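Local coordinates for protein telomerase reverse transcriptase (Candida tropicalis MYA-3404, PDB 6ZD1) that probably acts as the reverse transcriptase of telomerase, lengthening chromosome ends by copying a template within its RNA component into DNA repeats, at residues Asp54-Lys59 against Val83-Ile88; Val113-Leu118 against Glu122-Asp127; Asn307-Val312 against Val554-Asn559. One frame throughout, in Å; residues are numbered along the deposited sequence.

Contact 1 (Asp54-Lys59 against Val83-Ile88); sequences DLIYNK and VEVVLI
Ile56 reaches across to Val85 and Ile88, and these two meetings carry the whole contact. Its two branches divide the work. CG2 faces Val85 CG1 at 4.5 Å, while CD1 at the end of the longer branch lies 4.3 Å from Ile88 CG2. The longer branch is fully extended (chi2 176°), which carries the terminal methyl across toward the second helix. Both separations are at the upper end of van der Waals range, and only 110 Å² is buried in total, so the fit is modest even where it is closest. The nearest CA atoms, those of Ile56 and Val85, are 7.7 Å apart. Tyr60, on the next turn of the first helix, also touches Val85 and Ile88, and Ile56 continues onto Ile89 and Lys92, so the packing carries on along helix 79-93. The solvent side differs sharply: Asp54, Leu55, Asn58 and Lys59 are exposed and reach nothing on Val83-Ile88. Val85 also packs on Trp180. The arrangement is helix-on-helix packing in which a single isoleucine meets two residues one turn apart, with Val83-Ile88 in the telomerase RNA-binding domain, whose fold is largely helical.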
ATOM      1  N   ASP A  54      15.289  -5.701  29.895  1.00 88.32           N
ATOM      2  CA  ASP A  54      14.470  -4.647  30.476  1.00100.27           C
ATOM      3  C   ASP A  54      15.283  -3.608  31.238  1.00 93.70           C
ATOM      4  O   ASP A  54      14.713  -2.601  31.672  1.00 99.06           O
ATOM      5  CB  ASP A  54      13.393  -5.259  31.373  1.00104.00           C
ATOM      6  CG  ASP A  54      12.261  -5.887  30.570  1.00127.70           C
ATOM      7  OD1 ASP A  54      12.363  -7.080  30.211  1.00132.75           O
ATOM      8  OD2 ASP A  54      11.276  -5.174  30.278  1.00122.00           O
ATOM      9  N   LEU A  55      16.591  -3.806  31.396  1.00 85.02           N
ATOM     10  CA  LEU A  55      17.439  -2.720  31.871  1.00 82.67           C
ATOM     11  C   LEU A  55      17.903  -1.839  30.719  1.00 91.94           C
ATOM     12  O   LEU A  55      18.011  -0.617  30.876  1.00 81.11           O
ATOM     13  CB  LEU A  55      18.646  -3.276  32.631  1.00 81.99           C
ATOM     14  CG  LEU A  55      18.512  -3.397  34.152  1.00106.91           C
ATOM     15  CD1 LEU A  55      18.354  -2.020  34.783  1.00 95.68           C
ATOM     16  CD2 LEU A  55      17.351  -4.303  34.541  1.00103.17           C
ATOM     17  N   ILE A  56      18.157  -2.441  29.553  1.00 90.35           N
ATOM     18  CA  ILE A  56      18.413  -1.664  28.343  1.00 83.61           C
ATOM     19  C   ILE A  56      17.184  -0.845  27.977  1.00 78.82           C
ATOM     20  O   ILE A  56      17.293   0.294  27.503  1.00 73.27           O
ATOM     21  CB  ILE A  56      18.839  -2.594  27.191  1.00 76.19           C
ATOM     22  CG1 ILE A  56      20.113  -3.352  27.559  1.00 78.61           C
ATOM     23  CG2 ILE A  56      19.046  -1.806  25.910  1.00 69.70           C
ATOM     24  CD1 ILE A  56      20.542  -4.346  26.518  1.00 66.67           C
ATOM     25  N   TYR A  57      15.995  -1.414  28.189  1.00 70.94           N
ATOM     26  CA  TYR A  57      14.761  -0.678  27.934  1.00 85.30           C
ATOM     27  C   TYR A  57      14.608   0.492  28.896  1.00 88.91           C
ATOM     28  O   TYR A  57      14.155   1.573  28.501  1.00 83.97           O
ATOM     29  CB  TYR A  57      13.560  -1.619  28.040  1.00 83.12           C
ATOM     30  CG  TYR A  57      12.228  -0.935  27.825  1.00 92.41           C
ATOM     31  CD1 TYR A  57      11.727  -0.741  26.542  1.00 92.93           C
ATOM     32  CD2 TYR A  57      11.471  -0.484  28.901  1.00 94.44           C
ATOM     33  CE1 TYR A  57      10.512  -0.114  26.337  1.00 90.95           C
ATOM     34  CE2 TYR A  57      10.254   0.144  28.705  1.00 90.39           C
ATOM     35  CZ  TYR A  57       9.780   0.326  27.421  1.00 86.61           C
ATOM     36  OH  TYR A  57       8.570   0.948  27.218  1.00 88.26           O
ATOM     37  N   ASN A  58      14.978   0.295  30.164  1.00 87.80           N
ATOM     38  CA  ASN A  58      14.914   1.384  31.133  1.00 88.00           C
ATOM     39  C   ASN A  58      15.850   2.525  30.758  1.00 89.32           C
ATOM     40  O   ASN A  58      15.521   3.697  30.981  1.00 88.41           O
ATOM     41  CB  ASN A  58      15.246   0.865  32.533  1.00 88.66           C
ATOM     42  CG  ASN A  58      14.097   0.098  33.159  1.00 94.39           C
ATOM     43  OD1 ASN A  58      13.138  -0.273  32.480  1.00103.15           O
ATOM     44  ND2 ASN A  58      14.188  -0.144  34.462  1.00 90.27           N
ATOM     45  N   LYS A  59      17.008   2.211  30.178  1.00 77.54           N
ATOM     46  CA  LYS A  59      17.997   3.245  29.903  1.00 80.57           C
ATOM     47  C   LYS A  59      17.669   4.028  28.636  1.00 90.89           C
ATOM     48  O   LYS A  59      17.744   5.262  28.633  1.00 96.35           O
ATOM     49  CB  LYS A  59      19.390   2.620  29.799  1.00 77.48           C
ATOM     50  CG  LYS A  59      20.514   3.626  29.594  1.00 90.25           C
ATOM     51  CD  LYS A  59      21.885   2.962  29.620  1.00 91.57           C
ATOM     52  CE  LYS A  59      22.992   3.991  29.435  1.00 95.93           C
ATOM     53  NZ  LYS A  59      24.353   3.392  29.537  1.00106.02           N
ATOM     54  N   VAL A  83      18.284   2.527  16.207  1.00 69.72           N
ATOM     55  CA  VAL A  83      19.457   1.819  15.706  1.00 69.65           C
ATOM     56  C   VAL A  83      20.416   1.510  16.846  1.00 75.68           C
ATOM     57  O   VAL A  83      20.969   0.406  16.931  1.00 70.55           O
ATOM     58  CB  VAL A  83      20.136   2.633  14.591  1.00 67.11           C
ATOM     59  CG1 VAL A  83      21.480   2.017  14.224  1.00 66.24           C
ATOM     60  CG2 VAL A  83      19.234   2.708  13.373  1.00 69.76           C
ATOM     61  N   GLU A  84      20.609   2.468  17.755  1.00 76.04           N
ATOM     62  CA  GLU A  84      21.553   2.269  18.850  1.00 72.40           C
ATOM     63  C   GLU A  84      21.126   1.107  19.739  1.00 72.36           C
ATOM     64  O   GLU A  84      21.958   0.282  20.131  1.00 72.06           O
ATOM     65  CB  GLU A  84      21.690   3.556  19.666  1.00 75.13           C
ATOM     66  CG  GLU A  84      22.787   3.508  20.721  1.00 92.41           C
ATOM     67  CD  GLU A  84      22.944   4.818  21.472  1.00102.47           C
ATOM     68  OE1 GLU A  84      22.060   5.692  21.341  1.00104.80           O
ATOM     69  OE2 GLU A  84      23.954   4.975  22.193  1.00101.89           O
ATOM     70  N   VAL A  85      19.831   1.017  20.055  1.00 72.31           N
ATOM     71  CA  VAL A  85      19.339  -0.092  20.871  1.00 70.79           C
ATOM     72  C   VAL A  85      19.594  -1.421  20.171  1.00 67.49           C
ATOM     73  O   VAL A  85      20.071  -2.383  20.781  1.00 66.28           O
ATOM     74  CB  VAL A  85      17.847   0.093  21.201  1.00 72.26           C
ATOM     75  CG1 VAL A  85      17.289  -1.169  21.840  1.00 68.04           C
ATOM     76  CG2 VAL A  85      17.656   1.277  22.127  1.00 75.50           C
ATOM     77  N   VAL A  86      19.253  -1.497  18.883  1.00 69.61           N
ATOM     78  CA  VAL A  86      19.416  -2.742  18.135  1.00 66.17           C
ATOM     79  C   VAL A  86      20.878  -3.176  18.119  1.00 65.03           C
ATOM     80  O   VAL A  86      21.203  -4.335  18.402  1.00 63.04           O
ATOM     81  CB  VAL A  86      18.850  -2.587  16.712  1.00 70.81           C
ATOM     82  CG1 VAL A  86      19.163  -3.818  15.880  1.00 58.88           C
ATOM     83  CG2 VAL A  86      17.348  -2.347  16.775  1.00 58.87           C
ATOM     84  N   LEU A  87      21.787  -2.249  17.798  1.00 71.94           N
ATOM     85  CA  LEU A  87      23.199  -2.610  17.712  1.00 64.28           C
ATOM     86  C   LEU A  87      23.781  -2.946  19.080  1.00 69.73           C
ATOM     87  O   LEU A  87      24.684  -3.784  19.179  1.00 65.39           O
ATOM     88  CB  LEU A  87      23.994  -1.479  17.060  1.00 70.59           C
ATOM     89  CG  LEU A  87      23.622  -1.168  15.608  1.00 84.00           C
ATOM     90  CD1 LEU A  87      24.548  -0.111  15.021  1.00 65.34           C
ATOM     91  CD2 LEU A  87      23.641  -2.440  14.767  1.00 73.06           C
ATOM     92  N   ILE A  88      23.272  -2.316  20.141  1.00 67.00           N
ATOM     93  CA  ILE A  88      23.723  -2.649  21.486  1.00 69.66           C
ATOM     94  C   ILE A  88      23.313  -4.072  21.846  1.00 70.31           C
ATOM     95  O   ILE A  88      24.094  -4.825  22.443  1.00 72.29           O
ATOM     96  CB  ILE A  88      23.182  -1.619  22.498  1.00 74.89           C
ATOM     97  CG1 ILE A  88      23.999  -0.325  22.423  1.00 74.34           C
ATOM     98  CG2 ILE A  88      23.183  -2.186  23.912  1.00 70.45           C
ATOM     99  CD1 ILE A  88      23.501   0.770  23.339  1.00 74.54           C
TER

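Contact 2 (Val113-Leu118 against Glu122-Asp127); sequences VDFLRL and ERLHLD
Phe115 and Leu124 both carry CG trans to their own backbone nitrogen (chi1 -166° and -163°), and this sends the ring and the isobutyl group into the same space, although neither CA-CB bond is aimed straight across. The two side chains cross at about a right angle. Leu124 CD1 approaches the ring obliquely, 3.9 Å from Phe115 CD1. The ring edge is used differently: Phe115 CE1 lies 3.4 Å from Glu122 O, which sits near the ring plane, so the carbonyl faces the aromatic C-H rim rather than the pi cloud. Phe168 makes an edge-to-face stack with the same ring and also touches Leu124.

Nearer the turn, Leu118 CD1 packs 4.0 Å from Glu122 CB, where the CA atoms of the two residues are 6.2 Å apart. The glutamate offers only its aliphatic root here. Its chain bends at chi2 (-76°) and leads the carboxylate away, where OE1 forms a salt bridge with Lys659; the bond from Arg123 N to OE2 is weak. On the helix, Arg117 NH2 meets Asp114 OD1 at 2.8 Å, the oxygen lying somewhat out of the guanidinium plane, and Asp114 OD2 is bridged to Arg111. Leu118 also rests on helix 582-596.

The geometry is that of a helix end followed by a tight reversal, whose returning extended segment folds back over the last turn of helix 104-117. It lies in the RNA-binding domain, and its contacts with helices 582-596 and 642-664 are consistent with the ring-like closure of telomerase reverse transcriptases, in which that domain meets the C-terminal extension.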
ATOM      1  N   VAL A 113      21.205  -1.449   9.622  1.00 58.94           N
ATOM      2  CA  VAL A 113      20.555  -0.142   9.581  1.00 54.81           C
ATOM      3  C   VAL A 113      19.669  -0.029   8.348  1.00 60.32           C
ATOM      4  O   VAL A 113      18.536   0.463   8.424  1.00 65.34           O
ATOM      5  CB  VAL A 113      21.600   0.985   9.631  1.00 64.03           C
ATOM      6  CG1 VAL A 113      20.913   2.341   9.537  1.00 58.27           C
ATOM      7  CG2 VAL A 113      22.418   0.883  10.901  1.00 59.89           C
ATOM      8  N   ASP A 114      20.155  -0.506   7.197  1.00 62.05           N
ATOM      9  CA  ASP A 114      19.321  -0.513   6.000  1.00 59.04           C
ATOM     10  C   ASP A 114      18.075  -1.361   6.219  1.00 56.56           C
ATOM     11  O   ASP A 114      16.974  -0.985   5.803  1.00 66.57           O
ATOM     12  CB  ASP A 114      20.116  -1.030   4.800  1.00 70.83           C
ATOM     13  CG  ASP A 114      21.163  -0.041   4.315  1.00 80.53           C
ATOM     14  OD1 ASP A 114      21.183   1.111   4.806  1.00 79.15           O
ATOM     15  OD2 ASP A 114      21.969  -0.420   3.441  1.00 71.60           O
ATOM     16  N   PHE A 115      18.234  -2.506   6.884  1.00 57.68           N
ATOM     17  CA  PHE A 115      17.095  -3.367   7.175  1.00 47.37           C
ATOM     18  C   PHE A 115      16.131  -2.704   8.153  1.00 64.01           C
ATOM     19  O   PHE A 115      14.914  -2.905   8.053  1.00 53.70           O
ATOM     20  CB  PHE A 115      17.602  -4.702   7.719  1.00 55.71           C
ATOM     21  CG  PHE A 115      16.570  -5.786   7.742  1.00 55.77           C
ATOM     22  CD1 PHE A 115      15.886  -6.137   6.593  1.00 59.95           C
ATOM     23  CD2 PHE A 115      16.311  -6.484   8.913  1.00 67.37           C
ATOM     24  CE1 PHE A 115      14.941  -7.147   6.612  1.00 74.66           C
ATOM     25  CE2 PHE A 115      15.371  -7.500   8.940  1.00 64.42           C
ATOM     26  CZ  PHE A 115      14.683  -7.831   7.787  1.00 59.08           C
ATOM     27  N   LEU A 116      16.650  -1.898   9.086  1.00 57.84           N
ATOM     28  CA  LEU A 116      15.784  -1.144   9.985  1.00 52.42           C
ATOM     29  C   LEU A 116      15.124   0.041   9.293  1.00 54.89           C
ATOM     30  O   LEU A 116      14.071   0.498   9.748  1.00 54.60           O
ATOM     31  CB  LEU A 116      16.574  -0.655  11.204  1.00 54.14           C
ATOM     32  CG  LEU A 116      17.168  -1.722  12.127  1.00 53.00           C
ATOM     33  CD1 LEU A 116      17.977  -1.093  13.253  1.00 56.84           C
ATOM     34  CD2 LEU A 116      16.076  -2.613  12.686  1.00 64.31           C
ATOM     35  N   ARG A 117      15.707   0.549   8.203  1.00 55.41           N
ATOM     36  CA  ARG A 117      15.044   1.613   7.459  1.00 56.61           C
ATOM     37  C   ARG A 117      13.843   1.097   6.679  1.00 69.07           C
ATOM     38  O   ARG A 117      12.936   1.880   6.371  1.00 68.53           O
ATOM     39  CB  ARG A 117      16.033   2.307   6.515  1.00 65.96           C
ATOM     40  CG  ARG A 117      16.544   3.643   7.040  1.00 65.01           C
ATOM     41  CD  ARG A 117      17.275   4.419   5.969  1.00 78.33           C
ATOM     42  NE  ARG A 117      18.575   3.829   5.687  1.00 91.06           N
ATOM     43  CZ  ARG A 117      19.707   4.230   6.251  1.00 93.73           C
ATOM     44  NH1 ARG A 117      19.694   5.231   7.122  1.00 91.18           N
ATOM     45  NH2 ARG A 117      20.850   3.634   5.939  1.00 88.77           N
ATOM     46  N   LEU A 118      13.816  -0.194   6.359  1.00 66.04           N
ATOM     47  CA  LEU A 118      12.636  -0.848   5.807  1.00 58.92           C
ATOM     48  C   LEU A 118      11.757  -1.454   6.893  1.00 65.49           C
ATOM     49  O   LEU A 118      10.885  -2.275   6.584  1.00 67.67           O
ATOM     50  CB  LEU A 118      13.050  -1.921   4.794  1.00 61.57           C
ATOM     51  CG  LEU A 118      13.940  -1.437   3.646  1.00 69.12           C
ATOM     52  CD1 LEU A 118      14.337  -2.592   2.737  1.00 66.51           C
ATOM     53  CD2 LEU A 118      13.255  -0.335   2.847  1.00 50.63           C
ATOM     54  N   GLU A 122      10.680  -6.078   5.212  1.00 64.99           N
ATOM     55  CA  GLU A 122      10.806  -6.385   3.797  1.00 72.59           C
ATOM     56  C   GLU A 122      11.718  -7.588   3.586  1.00 73.20           C
ATOM     57  O   GLU A 122      12.478  -7.988   4.472  1.00 66.84           O
ATOM     58  CB  GLU A 122      11.336  -5.175   3.022  1.00 70.81           C
ATOM     59  CG  GLU A 122      10.260  -4.178   2.610  1.00 88.18           C
ATOM     60  CD  GLU A 122       9.433  -4.656   1.425  1.00 98.53           C
ATOM     61  OE1 GLU A 122       8.554  -3.894   0.970  1.00111.45           O
ATOM     62  OE2 GLU A 122       9.662  -5.786   0.944  1.00 97.86           O
ATOM     63  N   ARG A 123      11.626  -8.168   2.391  1.00 75.25           N
ATOM     64  CA  ARG A 123      12.367  -9.385   2.087  1.00 75.56           C
ATOM     65  C   ARG A 123      13.866  -9.115   2.044  1.00 77.80           C
ATOM     66  O   ARG A 123      14.322  -8.131   1.456  1.00 78.33           O
ATOM     67  CB  ARG A 123      11.902  -9.969   0.752  1.00 83.95           C
ATOM     68  CG  ARG A 123      12.367 -11.396   0.506  1.00 92.76           C
ATOM     69  CD  ARG A 123      11.802 -11.955  -0.791  1.00101.07           C
ATOM     70  NE  ARG A 123      11.651 -13.405  -0.727  1.00112.29           N
ATOM     71  CZ  ARG A 123      10.561 -14.019  -0.277  1.00112.01           C
ATOM     72  NH1 ARG A 123       9.527 -13.305   0.146  1.00108.11           N
ATOM     73  NH2 ARG A 123      10.504 -15.343  -0.248  1.00116.44           N
ATOM     74  N   LEU A 124      14.635 -10.011   2.655  1.00 76.40           N
ATOM     75  CA  LEU A 124      16.085  -9.898   2.674  1.00 64.52           C
ATOM     76  C   LEU A 124      16.665 -10.518   1.411  1.00 73.90           C
ATOM     77  O   LEU A 124      16.226 -11.584   0.970  1.00 78.58           O
ATOM     78  CB  LEU A 124      16.666 -10.587   3.910  1.00 68.09           C
ATOM     79  CG  LEU A 124      18.103 -10.191   4.241  1.00 73.98           C
ATOM     80  CD1 LEU A 124      18.124  -8.794   4.835  1.00 74.92           C
ATOM     81  CD2 LEU A 124      18.758 -11.196   5.176  1.00 72.59           C
ATOM     82  N   HIS A 125      17.659  -9.847   0.831  1.00 72.84           N
ATOM     83  CA  HIS A 125      18.300 -10.307  -0.398  1.00 77.16           C
ATOM     84  C   HIS A 125      19.754 -10.629  -0.091  1.00 81.26           C
ATOM     85  O   HIS A 125      20.587  -9.722   0.015  1.00 71.70           O
ATOM     86  CB  HIS A 125      18.181  -9.256  -1.500  1.00 68.20           C
ATOM     87  CG  HIS A 125      16.767  -8.938  -1.875  1.00 74.65           C
ATOM     88  ND1 HIS A 125      16.087  -9.624  -2.859  1.00 77.28           N
ATOM     89  CD2 HIS A 125      15.903  -8.014  -1.394  1.00 67.70           C
ATOM     90  CE1 HIS A 125      14.864  -9.135  -2.967  1.00 71.44           C
ATOM     91  NE2 HIS A 125      14.726  -8.159  -2.089  1.00 59.91           N
ATOM     92  N   LEU A 126      20.067 -11.923   0.004  1.00 90.17           N
ATOM     93  CA  LEU A 126      21.377 -12.344   0.486  1.00 84.34           C
ATOM     94  C   LEU A 126      22.508 -11.916  -0.440  1.00 85.16           C
ATOM     95  O   LEU A 126      23.657 -11.837   0.004  1.00 97.53           O
ATOM     96  CB  LEU A 126      21.393 -13.862   0.682  1.00 86.48           C
ATOM     97  CG  LEU A 126      20.409 -14.405   1.727  1.00 89.05           C
ATOM     98  CD1 LEU A 126      20.244 -15.915   1.614  1.00 91.95           C
ATOM     99  CD2 LEU A 126      20.846 -14.021   3.135  1.00 80.64           C
ATOM    100  N   ASP A 127      22.215 -11.618  -1.708  1.00 78.05           N
ATOM    101  CA  ASP A 127      23.275 -11.193  -2.616  1.00 85.25           C
ATOM    102  C   ASP A 127      23.701  -9.755  -2.354  1.00 89.26           C
ATOM    103  O   ASP A 127      24.848  -9.390  -2.642  1.00 92.84           O
ATOM    104  CB  ASP A 127      22.821 -11.349  -4.070  1.00 94.11           C
ATOM    105  CG  ASP A 127      22.520 -12.792  -4.441  1.00 90.96           C
ATOM    106  OD1 ASP A 127      21.581 -13.377  -3.860  1.00 89.56           O
ATOM    107  OD2 ASP A 127      23.217 -13.339  -5.322  1.00104.27           O
TER

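Contact 3 (Asn307-Val312 against Val554-Asn559)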
ATOM      1  N   ASN A 307     -10.278   8.268 -12.383  1.00 85.72           N
ATOM      2  CA  ASN A 307      -9.774   7.136 -11.619  1.00 88.41           C
ATOM      3  C   ASN A 307      -8.336   7.295 -11.135  1.00 75.35           C
ATOM      4  O   ASN A 307      -7.897   6.494 -10.306  1.00 81.83           O
ATOM      5  CB  ASN A 307      -9.890   5.855 -12.453  1.00 72.90           C
ATOM      6  CG  ASN A 307     -11.330   5.504 -12.780  1.00 83.09           C
ATOM      7  OD1 ASN A 307     -12.246   5.806 -12.012  1.00101.08           O
ATOM      8  ND2 ASN A 307     -11.539   4.865 -13.925  1.00 84.69           N
ATOM      9  N   SER A 308      -7.592   8.296 -11.602  1.00 73.55           N
ATOM     10  CA  SER A 308      -6.188   8.403 -11.218  1.00 72.12           C
ATOM     11  C   SER A 308      -5.716   9.844 -11.375  1.00 70.76           C
ATOM     12  O   SER A 308      -6.398  10.683 -11.969  1.00 77.31           O
ATOM     13  CB  SER A 308      -5.318   7.453 -12.046  1.00 74.79           C
ATOM     14  OG  SER A 308      -5.347   7.793 -13.423  1.00 74.07           O
ATOM     15  N   THR A 309      -4.527  10.120 -10.828  1.00 56.77           N
ATOM     16  CA  THR A 309      -3.980  11.474 -10.878  1.00 62.03           C
ATOM     17  C   THR A 309      -3.575  11.864 -12.297  1.00 77.43           C
ATOM     18  O   THR A 309      -3.891  12.966 -12.762  1.00 66.68           O
ATOM     19  CB  THR A 309      -2.789  11.604  -9.928  1.00 51.10           C
ATOM     20  OG1 THR A 309      -3.265  11.737  -8.582  1.00 66.84           O
ATOM     21  CG2 THR A 309      -1.949  12.824 -10.284  1.00 65.59           C
ATOM     22  N   ASN A 310      -2.862  10.978 -12.998  1.00 72.82           N
ATOM     23  CA  ASN A 310      -2.467  11.286 -14.368  1.00 76.59           C
ATOM     24  C   ASN A 310      -3.680  11.547 -15.248  1.00 85.40           C
ATOM     25  O   ASN A 310      -3.603  12.344 -16.190  1.00 83.17           O
ATOM     26  CB  ASN A 310      -1.625  10.154 -14.957  1.00 64.02           C
ATOM     27  CG  ASN A 310      -0.324   9.945 -14.211  1.00 66.33           C
ATOM     28  OD1 ASN A 310      -0.141  10.447 -13.103  1.00 79.16           O
ATOM     29  ND2 ASN A 310       0.586   9.192 -14.815  1.00 67.09           N
ATOM     30  N   GLU A 311      -4.810  10.896 -14.956  1.00 69.16           N
ATOM     31  CA  GLU A 311      -6.015  11.178 -15.726  1.00 86.65           C
ATOM     32  C   GLU A 311      -6.539  12.577 -15.432  1.00 85.43           C
ATOM     33  O   GLU A 311      -7.081  13.234 -16.329  1.00 75.72           O
ATOM     34  CB  GLU A 311      -7.093  10.128 -15.447  1.00 71.55           C
ATOM     35  CG  GLU A 311      -7.920   9.773 -16.680  1.00 86.12           C
ATOM     36  CD  GLU A 311      -9.229   9.077 -16.354  1.00 87.85           C
ATOM     37  OE1 GLU A 311     -10.297   9.672 -16.619  1.00 85.10           O
ATOM     38  OE2 GLU A 311      -9.194   7.939 -15.838  1.00 94.43           O
ATOM     39  N   VAL A 312      -6.369  13.055 -14.196  1.00 82.93           N
ATOM     40  CA  VAL A 312      -6.720  14.438 -13.877  1.00 83.50           C
ATOM     41  C   VAL A 312      -5.890  15.395 -14.723  1.00 73.61           C
ATOM     42  O   VAL A 312      -6.417  16.335 -15.329  1.00 71.21           O
ATOM     43  CB  VAL A 312      -6.529  14.706 -12.371  1.00 70.87           C
ATOM     44  CG1 VAL A 312      -6.540  16.199 -12.080  1.00 58.40           C
ATOM     45  CG2 VAL A 312      -7.603  13.992 -11.562  1.00 75.94           C
ATOM     46  N   VAL A 554      -4.343  17.396  -6.327  1.00 88.21           N
ATOM     47  CA  VAL A 554      -3.677  16.192  -5.841  1.00 75.33           C
ATOM     48  C   VAL A 554      -2.403  15.953  -6.641  1.00 84.92           C
ATOM     49  O   VAL A 554      -2.450  15.623  -7.833  1.00 97.99           O
ATOM     50  CB  VAL A 554      -4.624  14.995  -5.935  1.00 77.88           C
ATOM     51  CG1 VAL A 554      -5.571  14.988  -4.757  1.00 85.29           C
ATOM     52  CG2 VAL A 554      -5.419  15.057  -7.236  1.00 66.86           C
ATOM     53  N   GLY A 555      -1.257  16.068  -5.973  1.00 61.55           N
ATOM     54  CA  GLY A 555       0.029  15.817  -6.598  1.00 88.35           C
ATOM     55  C   GLY A 555       0.420  16.749  -7.732  1.00 90.73           C
ATOM     56  O   GLY A 555       1.514  16.616  -8.292  1.00 94.77           O
ATOM     57  N   LEU A 556      -0.444  17.703  -8.077  1.00 79.70           N
ATOM     58  CA  LEU A 556      -0.260  18.536  -9.258  1.00 80.99           C
ATOM     59  C   LEU A 556      -0.187  20.009  -8.885  1.00 66.09           C
ATOM     60  O   LEU A 556      -0.933  20.483  -8.024  1.00 73.44           O
ATOM     61  CB  LEU A 556      -1.402  18.342 -10.255  1.00 71.91           C
ATOM     62  CG  LEU A 556      -1.714  16.918 -10.696  1.00 63.57           C
ATOM     63  CD1 LEU A 556      -2.910  16.913 -11.633  1.00 54.51           C
ATOM     64  CD2 LEU A 556      -0.500  16.296 -11.359  1.00 67.86           C
ATOM     65  N   ASP A 557       0.704  20.727  -9.559  1.00 76.38           N
ATOM     66  CA  ASP A 557       0.731  22.183  -9.540  1.00 76.70           C
ATOM     67  C   ASP A 557       0.070  22.673 -10.819  1.00 60.22           C
ATOM     68  O   ASP A 557       0.554  22.381 -11.918  1.00 67.83           O
ATOM     69  CB  ASP A 557       2.159  22.714  -9.439  1.00 75.74           C
ATOM     70  CG  ASP A 557       2.585  22.968  -8.012  1.00 91.62           C
ATOM     71  OD1 ASP A 557       1.771  22.722  -7.097  1.00 93.46           O
ATOM     72  OD2 ASP A 557       3.733  23.420  -7.806  1.00104.33           O
ATOM     73  N   ILE A 558      -1.036  23.399 -10.681  1.00 57.18           N
ATOM     74  CA  ILE A 558      -1.836  23.831 -11.821  1.00 58.30           C
ATOM     75  C   ILE A 558      -1.821  25.352 -11.880  1.00 60.72           C
ATOM     76  O   ILE A 558      -2.238  26.021 -10.925  1.00 58.55           O
ATOM     77  CB  ILE A 558      -3.275  23.303 -11.739  1.00 60.20           C
ATOM     78  CG1 ILE A 558      -3.272  21.776 -11.652  1.00 67.11           C
ATOM     79  CG2 ILE A 558      -4.070  23.769 -12.947  1.00 56.75           C
ATOM     80  CD1 ILE A 558      -4.641  21.176 -11.419  1.00 64.66           C
ATOM     81  N   ASN A 559      -1.343  25.894 -12.999  1.00 62.98           N
ATOM     82  CA  ASN A 559      -1.340  27.335 -13.223  1.00 63.46           C
ATOM     83  C   ASN A 559      -2.692  27.753 -13.793  1.00 60.85           C
ATOM     84  O   ASN A 559      -3.099  27.277 -14.857  1.00 62.17           O
ATOM     85  CB  ASN A 559      -0.202  27.737 -14.163  1.00 61.53           C
ATOM     86  CG  ASN A 559       0.013  29.246 -14.213  1.00 63.46           C
ATOM     87  OD1 ASN A 559      -0.926  30.016 -14.417  1.00 69.60           O
ATOM     88  ND2 ASN A 559       1.253  29.672 -14.019  1.00 64.85           N
TER
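The side chains of Thr309 and Leu556 lie alongside each other, pointing opposite ways. The touching atoms are methyls: Thr309 CG2 lies 3.9 Å from Leu556 CD2. That methyl is trans to the threonine nitrogen, a placement that also brings it 3.8 Å from Val554 O. Val312, one helical turn further on, meets the other branch of the leucine obliquely, with Val312 CG1 3.7 Å from Leu556 CD1. Leu556 is thus straddled, its two terminal methyls each taken by a different helix residue. Val554 and Thr309 also approach at a slant, Thr309 OG1 being 4.2 Å from Val554 CG2. The threonine hydroxyl is 4.0 Å from Val554 O, too far for a bond, so this meeting is one of packing.

Val554 and Gly555 form the two central residues of a turn joining strands 550-553 and 556-559; their backbone angles match a type II turn, with psi 114° at Val554 and glycine in the position of positive phi (64°). Position in the chain and the sequence context suggest that this hairpin is the primer grip, motif E of reverse transcriptases. Val554 and Thr309 both touch Leu500, and Val554 reaches Asp503, so the turn lies beside the hairpin of strands 495-500 and 503-508, which probably carries the paired aspartates of motif C.

Ser308 stands at the N-cap of helix 309-326. Its OG is hydrogen-bonded to Glu614, whose other carboxylate oxygen takes Asn310 N, tying this first turn to helix 609-637.

From the N terminus, contact 1 comes first, bringing helices 53-60 and 79-93 together across 23 intervening residues. Helix 104-117 follows and leads into contact 2, which closes a loop of only three residues. Contact 3 spans 241 residues, joining the start of helix 309-326 to a late hairpin of the reverse transcriptase region. The three lie in series, so none nests in or crosses another. Contacts 1 and 2 touch through helices 79-93 and 104-117: Val83 CG1 is 3.6 Å from Val113 CG2, and Val86 meets Leu116, linking the successive helices. Contact 3 stands apart, its centre about 45 Å from that of contact 1 and 33 Å from that of contact 2.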